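PDB 5ZI1: insecticidal crystal protein Cry7Cal from Bacillus thuringiensis, which is an insecticidal three-domain delta-endotoxin active against locusts, thought to bind receptors in the insect gut and form membrane pores. Local coordinates for residues E213-I224 and T250-I258; A274-R285 and V435-G443. One frame throughout, in Å; residues are numbered along the deposited sequence.

How the contacts relate
From the N terminus the chain first builds the helical bundle of the delta-endotoxin N-terminal domain, whose helix 208-227 supplies residues 213-224. After 25 intervening residues, contact 1 brings 250-258 back against that helix, closing a short loop across the junction with the second, beta-rich domain. Contact 2 opens later and closes a much longer loop: 149 mostly beta-strand residues separate 274-285 from 435-443. The two loops thus follow in series. They meet at one three-stranded antiparallel sheet, where strand 448-454 lies between 252-254 and 430-437. R219–E283, Y215–F279 and P257–I438 contacts join the two neighbourhoods directly.

Contact 1: residues E213-I224 and T250-I258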
loop_
_atom_site.group_PDB
_atom_site.type_symbol
_atom_site.label_atom_id
_atom_site.label_comp_id
_atom_site.label_asym_id
_atom_site.label_seq_id
_atom_site.Cartn_x
_atom_site.Cartn_y
_atom_site.Cartn_z
ATOM N N GLU A 213 5.509 18.803 2.730
ATOM C CA GLU A 213 4.160 18.492 2.273
ATOM C C GLU A 213 4.170 17.937 0.855
ATOM O O GLU A 213 3.512 16.932 0.568
ATOM C CB GLU A 213 3.277 19.735 2.364
ATOM C CG GLU A 213 1.866 19.509 1.873
ATOM C CD GLU A 213 0.894 20.566 2.418
ATOM O OE1 GLU A 213 0.666 20.617 3.648
ATOM O OE2 GLU A 213 0.371 21.362 1.617
ATOM N N ASN A 214 4.910 18.584 -0.050
ATOM C CA ASN A 214 4.976 18.110 -1.430
ATOM C C ASN A 214 5.652 16.747 -1.497
ATOM O O ASN A 214 5.278 15.896 -2.308
ATOM C CB ASN A 214 5.735 19.103 -2.307
ATOM C CG ASN A 214 5.011 20.444 -2.464
ATOM O OD1 ASN A 214 3.797 20.551 -2.265
ATOM N ND2 ASN A 214 5.768 21.474 -2.840
ATOM N N TYR A 215 6.657 16.541 -0.655
ATOM C CA TYR A 215 7.320 15.255 -0.555
ATOM C C TYR A 215 6.339 14.186 -0.078
ATOM O O TYR A 215 6.216 13.119 -0.686
ATOM C CB TYR A 215 8.496 15.406 0.398
ATOM C CG TYR A 215 9.244 14.134 0.736
ATOM C CD1 TYR A 215 8.803 13.297 1.759
ATOM C CD2 TYR A 215 10.431 13.807 0.072
ATOM C CE1 TYR A 215 9.500 12.179 2.103
ATOM C CE2 TYR A 215 11.141 12.663 0.403
ATOM C CZ TYR A 215 10.673 11.856 1.412
ATOM O OH TYR A 215 11.370 10.725 1.749
ATOM N N ASN A 216 5.581 14.484 0.980
ATOM C CA ASN A 216 4.641 13.492 1.474
ATOM C C ASN A 216 3.507 13.252 0.488
ATOM O O ASN A 216 3.005 12.123 0.375
ATOM C CB ASN A 216 4.089 13.914 2.826
ATOM C CG ASN A 216 3.184 12.865 3.415
ATOM O OD1 ASN A 216 3.645 11.758 3.781
ATOM N ND2 ASN A 216 1.873 13.177 3.478
ATOM N N ARG A 217 3.100 14.285 -0.245
ATOM C CA ARG A 217 2.025 14.093 -1.210
ATOM C C ARG A 217 2.449 13.147 -2.325
ATOM O O ARG A 217 1.637 12.362 -2.825
ATOM C CB ARG A 217 1.583 15.430 -1.795
ATOM C CG ARG A 217 0.446 15.272 -2.784
ATOM C CD ARG A 217 -0.076 16.601 -3.320
ATOM N NE ARG A 217 -0.632 17.445 -2.266
ATOM C CZ ARG A 217 -0.035 18.535 -1.800
ATOM N NH1 ARG A 217 -0.611 19.252 -0.836
ATOM N NH2 ARG A 217 1.143 18.904 -2.304
ATOM N N PHE A 218 3.707 13.244 -2.757
ATOM C CA PHE A 218 4.216 12.322 -3.755
ATOM C C PHE A 218 4.224 10.903 -3.211
ATOM O O PHE A 218 3.719 9.975 -3.854
ATOM C CB PHE A 218 5.608 12.768 -4.169
ATOM C CG PHE A 218 6.283 11.859 -5.131
ATOM C CD1 PHE A 218 6.102 12.005 -6.489
ATOM C CD2 PHE A 218 7.158 10.882 -4.677
ATOM C CE1 PHE A 218 6.762 11.175 -7.377
ATOM C CE2 PHE A 218 7.811 10.060 -5.557
ATOM C CZ PHE A 218 7.617 10.202 -6.910
ATOM N N ARG A 219 4.747 10.727 -1.996
ATOM C CA ARG A 219 4.726 9.411 -1.366
ATOM C C ARG A 219 3.306 8.858 -1.287
ATOM O O ARG A 219 3.058 7.704 -1.652
ATOM C CB ARG A 219 5.356 9.490 0.023
ATOM C CG ARG A 219 5.022 8.320 0.935
ATOM C CD ARG A 219 5.950 8.302 2.155
ATOM N NE ARG A 219 5.884 9.561 2.892
ATOM C CZ ARG A 219 6.821 9.982 3.747
ATOM N NH1 ARG A 219 7.915 9.228 3.979
ATOM N NH2 ARG A 219 6.674 11.165 4.365
ATOM N N ARG A 220 2.350 9.679 -0.842
ATOM C CA ARG A 220 0.995 9.173 -0.645
ATOM C C ARG A 220 0.368 8.763 -1.964
ATOM O O ARG A 220 -0.115 7.636 -2.107
ATOM C CB ARG A 220 0.119 10.216 0.041
ATOM C CG ARG A 220 -1.291 9.728 0.240
ATOM C CD ARG A 220 -2.133 10.741 1.004
ATOM N NE ARG A 220 -2.530 11.853 0.143
ATOM C CZ ARG A 220 -2.008 13.074 0.210
ATOM N NH1 ARG A 220 -1.067 13.355 1.109
ATOM N NH2 ARG A 220 -2.438 14.014 -0.620
ATOM N N GLU A 221 0.389 9.656 -2.952
ATOM C CA GLU A 221 -0.267 9.360 -4.222
ATOM C C GLU A 221 0.460 8.259 -5.001
ATOM O O GLU A 221 -0.195 7.401 -5.605
ATOM C CB GLU A 221 -0.388 10.634 -5.050
ATOM C CG GLU A 221 -1.369 11.682 -4.422
ATOM C CD GLU A 221 -1.770 12.754 -5.414
ATOM O OE1 GLU A 221 -1.431 12.600 -6.607
ATOM O OE2 GLU A 221 -2.421 13.756 -5.016
ATOM N N MET A 222 1.803 8.261 -5.008
ATOM C CA MET A 222 2.542 7.260 -5.789
ATOM C C MET A 222 2.553 5.892 -5.130
ATOM O O MET A 222 2.745 4.884 -5.822
ATOM C CB MET A 222 3.984 7.703 -6.047
ATOM C CG MET A 222 4.062 9.001 -6.804
ATOM S SD MET A 222 3.247 8.878 -8.404
ATOM C CE MET A 222 4.513 7.935 -9.298
ATOM N N THR A 223 2.370 5.842 -3.810
ATOM C CA THR A 223 2.056 4.579 -3.158
ATOM C C THR A 223 0.808 3.966 -3.775
ATOM O O THR A 223 0.799 2.782 -4.153
ATOM C CB THR A 223 1.883 4.821 -1.659
ATOM O OG1 THR A 223 3.144 5.238 -1.115
ATOM C CG2 THR A 223 1.405 3.568 -0.931
ATOM N N ILE A 224 -0.243 4.786 -3.928
ATOM C CA ILE A 224 -1.504 4.337 -4.505
ATOM C C ILE A 224 -1.362 4.070 -5.999
ATOM O O ILE A 224 -1.913 3.105 -6.522
ATOM C CB ILE A 224 -2.600 5.387 -4.242
ATOM C CG1 ILE A 224 -2.905 5.502 -2.750
ATOM C CG2 ILE A 224 -3.856 5.076 -5.055
ATOM C CD1 ILE A 224 -3.936 6.574 -2.436
ATOM N N THR A 250 0.003 -3.509 3.928
ATOM C CA THR A 250 0.133 -3.064 5.308
ATOM C C THR A 250 0.754 -1.683 5.449
ATOM O O THR A 250 0.992 -1.248 6.577
ATOM C CB THR A 250 0.985 -4.060 6.087
ATOM O OG1 THR A 250 2.277 -4.129 5.481
ATOM C CG2 THR A 250 0.343 -5.437 6.078
ATOM N N ARG A 251 1.074 -1.014 4.350
ATOM C CA ARG A 251 1.777 0.257 4.437
ATOM C C ARG A 251 0.841 1.356 4.944
ATOM O O ARG A 251 -0.355 1.363 4.648
ATOM C CB ARG A 251 2.363 0.639 3.077
ATOM C CG ARG A 251 1.421 1.308 2.086
ATOM C CD ARG A 251 0.313 0.391 1.638
ATOM N NE ARG A 251 -0.613 0.991 0.670
ATOM C CZ ARG A 251 -1.611 1.827 0.970
ATOM N NH1 ARG A 251 -1.824 2.218 2.226
ATOM N NH2 ARG A 251 -2.388 2.283 -0.001
ATOM N N GLN A 252 1.396 2.285 5.712
ATOM C CA GLN A 252 0.654 3.415 6.259
ATOM C C GLN A 252 1.025 4.684 5.502
ATOM O O GLN A 252 2.209 4.997 5.357
ATOM C CB GLN A 252 0.965 3.574 7.752
ATOM C CG GLN A 252 0.288 4.768 8.467
ATOM C CD GLN A 252 0.616 4.773 9.959
ATOM O OE1 GLN A 252 -0.231 4.453 10.792
ATOM N NE2 GLN A 252 1.859 5.103 10.293
ATOM N N ILE A 253 0.022 5.430 5.040
ATOM C CA ILE A 253 0.273 6.702 4.378
ATOM C C ILE A 253 -0.449 7.828 5.107
ATOM O O ILE A 253 -1.422 7.611 5.843
ATOM C CB ILE A 253 -0.132 6.670 2.904
ATOM C CG1 ILE A 253 -1.581 6.258 2.756
ATOM C CG2 ILE A 253 0.824 5.746 2.110
ATOM C CD1 ILE A 253 -1.926 5.930 1.307
ATOM N N PHE A 254 0.045 9.051 4.889
ATOM C CA PHE A 254 -0.424 10.233 5.614
ATOM C C PHE A 254 -1.007 11.262 4.668
ATOM O O PHE A 254 -0.398 11.581 3.642
ATOM C CB PHE A 254 0.701 10.863 6.433
ATOM C CG PHE A 254 1.042 10.064 7.666
ATOM C CD1 PHE A 254 1.818 8.894 7.563
ATOM C CD2 PHE A 254 0.543 10.441 8.915
ATOM C CE1 PHE A 254 2.139 8.146 8.686
ATOM C CE2 PHE A 254 0.845 9.696 10.045
ATOM C CZ PHE A 254 1.635 8.533 9.931
ATOM N N THR A 255 -2.195 11.764 5.024
ATOM C CA THR A 255 -2.834 12.872 4.329
ATOM C C THR A 255 -2.118 14.175 4.686
ATOM O O THR A 255 -1.295 14.226 5.610
ATOM C CB THR A 255 -4.328 12.952 4.686
ATOM O OG1 THR A 255 -4.517 12.781 6.100
ATOM C CG2 THR A 255 -5.148 11.888 3.941
ATOM N N ASP A 256 -2.422 15.239 3.937
ATOM C CA ASP A 256 -1.717 16.503 4.147
ATOM C C ASP A 256 -1.926 17.001 5.576
ATOM O O ASP A 256 -2.979 16.760 6.180
ATOM C CB ASP A 256 -2.189 17.572 3.164
ATOM C CG ASP A 256 -1.873 17.219 1.724
ATOM O OD1 ASP A 256 -1.090 16.258 1.502
ATOM O OD2 ASP A 256 -2.401 17.906 0.815
ATOM N N PRO A 257 -0.936 17.679 6.154
ATOM C CA PRO A 257 -1.108 18.169 7.531
ATOM C C PRO A 257 -2.312 19.094 7.639
ATOM O O PRO A 257 -2.653 19.822 6.702
ATOM C CB PRO A 257 0.210 18.894 7.821
ATOM C CG PRO A 257 1.238 18.176 6.867
ATOM C CD PRO A 257 0.416 17.940 5.618
ATOM N N ILE A 258 -2.988 19.015 8.782
ATOM C CA ILE A 258 -4.205 19.807 9.015
ATOM C C ILE A 258 -3.730 21.138 9.577
ATOM O O ILE A 258 -3.652 21.357 10.787
ATOM C CB ILE A 258 -5.185 19.102 9.955
ATOM C CG1 ILE A 258 -5.504 17.678 9.490
ATOM C CG2 ILE A 258 -6.458 19.921 10.108
ATOM C CD1 ILE A 258 -6.339 16.953 10.524
HETATM O O HOH W 1 1.428 16.014 2.354
HETATM O O HOH W 2 -1.451 21.683 5.000
HETATM O O HOH W 3 2.436 9.309 3.442
HETATM O O HOH W 4 -3.549 17.176 -1.635
#
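R220 reaches from helix 213-224 to D256 and the backbone of F254. Its CB approaches F254 O, and R220 CG, anti to the backbone N (chi1 179°), rests on I253 CD1 at 4.0 Å. CD passes still closer to F254 O before the chain bends at chi3 and turns the guanidinium toward the aspartate; NE stays near F254 O, and CZ faces D256 OD1. R220 NH1 then donates twice: to F254 O at 3.2 Å, in the carbonyl plane and on a lone pair, and to D256 OD1 at 2.9 Å, from above the carboxylate plane. NH2 adds a weak bond to OD1.

The other carboxylate oxygen, D256 OD2, is held by R217 NH1 at 2.8 Å, the guanidinium and carboxylate planes standing 88° apart. Two arginines from successive turns thus grip one aspartate, and E213, weakly bridged to R217 and hydrogen-bonded to Y272, extends the network; the positive charge probably offsets the closeness of the two acids. Water 1 links D256 OD1 to E213 O and N216 ND2.

This is the seam between the helical N-terminal domain and the second domain of the three-domain toxin, with the short strand 252-254 running at 136° to the helix. N216 ND2 also donates to F254 O, at 2.8 Å and from above the carbonyl plane, giving that oxygen a second donor. N216 OD1 is gripped side-on by NE and NH2 of R219; with both ends engaged, the amide's rotation is fixed.

Further along the helix, methyl groups make the contact. T223 CG2 packs on I253 CG2 at 3.8 Å and sits over one face of the R251 guanidinium, which is salt-bridged to D228. The I224 and I253 side chains cross at about a right angle, CG1 meeting CD1.

Contact 2: residues A274-R285 and V435-G443; sequences AASSEFVLIENR and VSEIFKETG
F439 and R285 both set CG anti to the backbone N (chi1 -163° and 167°); R285 then bends at chi2 and chi3, which brings its guanidinium against the CD2/CE2 side of the F439 ring. The two planes lie 22° apart, with F439 CD2 over one guanidinium face, toward its rim, and R285 NH2 3.4 Å from F439 CE2. R285 NH1 meanwhile forms a salt bridge with E437 OE1 at 2.8 Å, and R285 CG and CD touch E437 CG as the two side chains cross at a slant. L281 CB lies over one face of the F439 ring in a CH-pi contact, 4.1 Å from its centroid.

Within the second domain of the toxin, this joins the short helix 279-286 and the turn before it to the chain leaving strand 430-437. A275 and K440 form a single beta bridge: E441 N donates to A274 O at 2.8 Å, and S276 N to F439 O at 2.9 Å. S276 OG accepts from E278 N, an ST turn leading into the helix, where E278 is the N-cap.

On the buried side, I438 sets CG2 against A275 CB at 3.8 Å and CD1 against I282 CG2. Water 5 ties I282 O to E437 O and F439 N.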
loop_
_atom_site.group_PDB
_atom_site.type_symbol
_atom_site.label_atom_id
_atom_site.label_comp_id
_atom_site.label_asym_id
_atom_site.label_seq_id
_atom_site.Cartn_x
_atom_site.Cartn_y
_atom_site.Cartn_z
ATOM N N ALA A 274 5.923 28.104 9.866
ATOM C CA ALA A 274 6.041 27.731 11.273
ATOM C C ALA A 274 6.679 26.363 11.491
ATOM O O ALA A 274 7.143 26.086 12.606
ATOM C CB ALA A 274 4.663 27.759 11.940
ATOM N N ALA A 275 6.732 25.511 10.470
ATOM C CA ALA A 275 7.381 24.213 10.616
ATOM C C ALA A 275 8.892 24.362 10.786
ATOM O O ALA A 275 9.480 25.408 10.493
ATOM C CB ALA A 275 7.096 23.322 9.410
ATOM N N SER A 276 9.514 23.287 11.282
ATOM C CA SER A 276 10.967 23.210 11.405
ATOM C C SER A 276 11.652 23.578 10.096
ATOM O O SER A 276 11.096 23.409 9.009
ATOM C CB SER A 276 11.407 21.792 11.793
ATOM O OG SER A 276 12.816 21.718 11.839
ATOM N N SER A 277 12.871 24.089 10.207
ATOM C CA SER A 277 13.675 24.368 9.028
ATOM C C SER A 277 14.481 23.153 8.587
ATOM O O SER A 277 15.114 23.196 7.532
ATOM C CB SER A 277 14.606 25.564 9.283
ATOM O OG SER A 277 15.506 25.300 10.348
ATOM N N GLU A 278 14.443 22.071 9.356
ATOM C CA GLU A 278 15.141 20.843 9.024
ATOM C C GLU A 278 14.148 19.790 8.545
ATOM O O GLU A 278 13.135 19.524 9.199
ATOM C CB GLU A 278 15.965 20.349 10.218
ATOM C CG GLU A 278 16.684 21.477 10.947
ATOM C CD GLU A 278 17.889 22.007 10.151
ATOM O OE1 GLU A 278 18.407 21.286 9.266
ATOM O OE2 GLU A 278 18.315 23.166 10.367
ATOM N N PHE A 279 14.439 19.212 7.380
ATOM C CA PHE A 279 13.556 18.209 6.796
ATOM C C PHE A 279 13.461 16.974 7.687
ATOM O O PHE A 279 12.361 16.468 7.953
ATOM C CB PHE A 279 14.063 17.848 5.398
ATOM C CG PHE A 279 13.180 16.900 4.645
ATOM C CD1 PHE A 279 13.279 15.520 4.846
ATOM C CD2 PHE A 279 12.282 17.376 3.706
ATOM C CE1 PHE A 279 12.471 14.640 4.149
ATOM C CE2 PHE A 279 11.477 16.503 3.001
ATOM C CZ PHE A 279 11.577 15.130 3.219
ATOM N N VAL A 280 14.604 16.481 8.174
ATOM C CA VAL A 280 14.608 15.223 8.926
ATOM C C VAL A 280 13.772 15.337 10.200
ATOM O O VAL A 280 13.182 14.345 10.655
ATOM C CB VAL A 280 16.056 14.791 9.234
ATOM C CG1 VAL A 280 16.708 15.732 10.227
ATOM C CG2 VAL A 280 16.096 13.359 9.737
ATOM N N LEU A 281 13.696 16.533 10.791
ATOM C CA LEU A 281 12.891 16.703 11.998
ATOM C C LEU A 281 11.408 16.552 11.685
ATOM O O LEU A 281 10.687 15.827 12.379
ATOM C CB LEU A 281 13.180 18.054 12.641
ATOM C CG LEU A 281 14.601 18.146 13.195
ATOM C CD1 LEU A 281 14.802 19.457 13.960
ATOM C CD2 LEU A 281 14.918 16.948 14.064
ATOM N N ILE A 282 10.946 17.194 10.615
ATOM C CA ILE A 282 9.559 17.035 10.199
ATOM C C ILE A 282 9.256 15.572 9.909
ATOM O O ILE A 282 8.277 15.009 10.415
ATOM C CB ILE A 282 9.270 17.915 8.975
ATOM C CG1 ILE A 282 9.683 19.364 9.257
ATOM C CG2 ILE A 282 7.809 17.800 8.613
ATOM C CD1 ILE A 282 9.425 20.330 8.087
ATOM N N GLU A 283 10.083 14.944 9.062
ATOM C CA GLU A 283 9.850 13.559 8.669
ATOM C C GLU A 283 9.785 12.646 9.888
ATOM O O GLU A 283 8.877 11.815 10.002
ATOM C CB GLU A 283 10.939 13.099 7.682
ATOM C CG GLU A 283 10.896 11.601 7.289
ATOM C CD GLU A 283 9.759 11.239 6.328
ATOM O OE1 GLU A 283 8.909 12.109 6.049
ATOM O OE2 GLU A 283 9.707 10.074 5.846
ATOM N N ASN A 284 10.720 12.806 10.829
ATOM C CA ASN A 284 10.770 11.872 11.948
ATOM C C ASN A 284 9.594 12.064 12.905
ATOM O O ASN A 284 9.161 11.098 13.538
ATOM C CB ASN A 284 12.101 11.997 12.701
ATOM C CG ASN A 284 13.282 11.349 11.946
ATOM O OD1 ASN A 284 13.110 10.406 11.165
ATOM N ND2 ASN A 284 14.486 11.854 12.195
ATOM N N ARG A 285 9.058 13.284 13.043
ATOM C CA ARG A 285 7.912 13.446 13.942
ATOM C C ARG A 285 6.595 13.178 13.246
ATOM O O ARG A 285 5.649 12.726 13.895
ATOM C CB ARG A 285 7.889 14.842 14.586
ATOM C CG ARG A 285 6.578 15.197 15.295
ATOM C CD ARG A 285 6.623 14.709 16.743
ATOM N NE ARG A 285 7.796 15.173 17.474
ATOM C CZ ARG A 285 7.970 16.430 17.846
ATOM N NH1 ARG A 285 7.027 17.319 17.557
ATOM N NH2 ARG A 285 9.051 16.782 18.521
ATOM N N VAL A 435 -2.359 9.492 14.344
ATOM C CA VAL A 435 -2.337 10.954 14.368
ATOM C C VAL A 435 -0.953 11.377 14.827
ATOM O O VAL A 435 -0.628 11.244 16.014
ATOM C CB VAL A 435 -3.394 11.570 15.299
ATOM C CG1 VAL A 435 -3.447 13.083 15.056
ATOM C CG2 VAL A 435 -4.771 10.899 15.127
ATOM N N SER A 436 -0.149 11.901 13.912
ATOM C CA SER A 436 1.137 12.461 14.275
ATOM C C SER A 436 1.007 13.983 14.289
ATOM O O SER A 436 -0.098 14.525 14.341
ATOM C CB SER A 436 2.211 11.975 13.300
ATOM O OG SER A 436 1.880 12.376 11.988
ATOM N N GLU A 437 2.128 14.684 14.217
ATOM C CA GLU A 437 2.082 16.130 14.145
ATOM C C GLU A 437 3.284 16.621 13.352
ATOM O O GLU A 437 4.223 15.869 13.057
ATOM C CB GLU A 437 2.076 16.753 15.533
ATOM C CG GLU A 437 3.382 16.583 16.228
ATOM C CD GLU A 437 3.317 16.889 17.698
ATOM O OE1 GLU A 437 4.399 16.998 18.320
ATOM O OE2 GLU A 437 2.190 16.999 18.237
ATOM N N ILE A 438 3.227 17.911 13.028
ATOM C CA ILE A 438 4.301 18.632 12.373
ATOM C C ILE A 438 5.232 19.178 13.441
ATOM O O ILE A 438 4.790 19.877 14.363
ATOM C CB ILE A 438 3.738 19.767 11.506
ATOM C CG1 ILE A 438 3.066 19.205 10.262
ATOM C CG2 ILE A 438 4.833 20.724 11.110
ATOM C CD1 ILE A 438 4.040 18.425 9.339
ATOM N N PHE A 439 6.523 18.861 13.316
ATOM C CA PHE A 439 7.549 19.449 14.166
ATOM C C PHE A 439 7.597 20.957 13.939
ATOM O O PHE A 439 7.964 21.422 12.858
ATOM C CB PHE A 439 8.907 18.822 13.844
ATOM C CG PHE A 439 9.941 19.037 14.908
ATOM C CD1 PHE A 439 10.347 20.318 15.256
ATOM C CD2 PHE A 439 10.520 17.950 15.557
ATOM C CE1 PHE A 439 11.294 20.527 16.253
ATOM C CE2 PHE A 439 11.487 18.139 16.543
ATOM C CZ PHE A 439 11.874 19.432 16.892
ATOM N N LYS A 440 7.259 21.725 14.961
ATOM C CA LYS A 440 7.137 23.165 14.810
ATOM C C LYS A 440 8.433 23.851 15.226
ATOM O O LYS A 440 9.105 23.428 16.175
ATOM C CB LYS A 440 5.947 23.692 15.624
ATOM C CG LYS A 440 4.863 24.374 14.783
ATOM C CD LYS A 440 3.463 24.365 15.424
ATOM C CE LYS A 440 3.499 24.799 16.868
ATOM N NZ LYS A 440 3.753 23.626 17.767
ATOM N N GLU A 441 8.793 24.898 14.488
ATOM C CA GLU A 441 9.956 25.715 14.809
ATOM C C GLU A 441 9.610 26.859 15.746
ATOM O O GLU A 441 10.475 27.302 16.512
ATOM C CB GLU A 441 10.571 26.289 13.528
ATOM C CG GLU A 441 11.853 27.095 13.724
ATOM C CD GLU A 441 12.532 27.441 12.385
ATOM O OE1 GLU A 441 13.783 27.549 12.333
ATOM O OE2 GLU A 441 11.814 27.607 11.366
ATOM N N THR A 442 8.367 27.336 15.715
ATOM C CA THR A 442 7.978 28.461 16.553
ATOM C C THR A 442 6.502 28.366 16.942
ATOM O O THR A 442 5.697 27.708 16.276
ATOM C CB THR A 442 8.248 29.787 15.833
ATOM O OG1 THR A 442 8.316 30.847 16.790
ATOM C CG2 THR A 442 7.147 30.085 14.840
ATOM N N GLY A 443 6.150 29.047 18.031
ATOM C CA GLY A 443 4.754 29.189 18.380
ATOM C C GLY A 443 4.145 28.078 19.211
ATOM O O GLY A 443 4.825 27.432 20.013
HETATM O O HOH W 5 6.634 16.435 11.812
#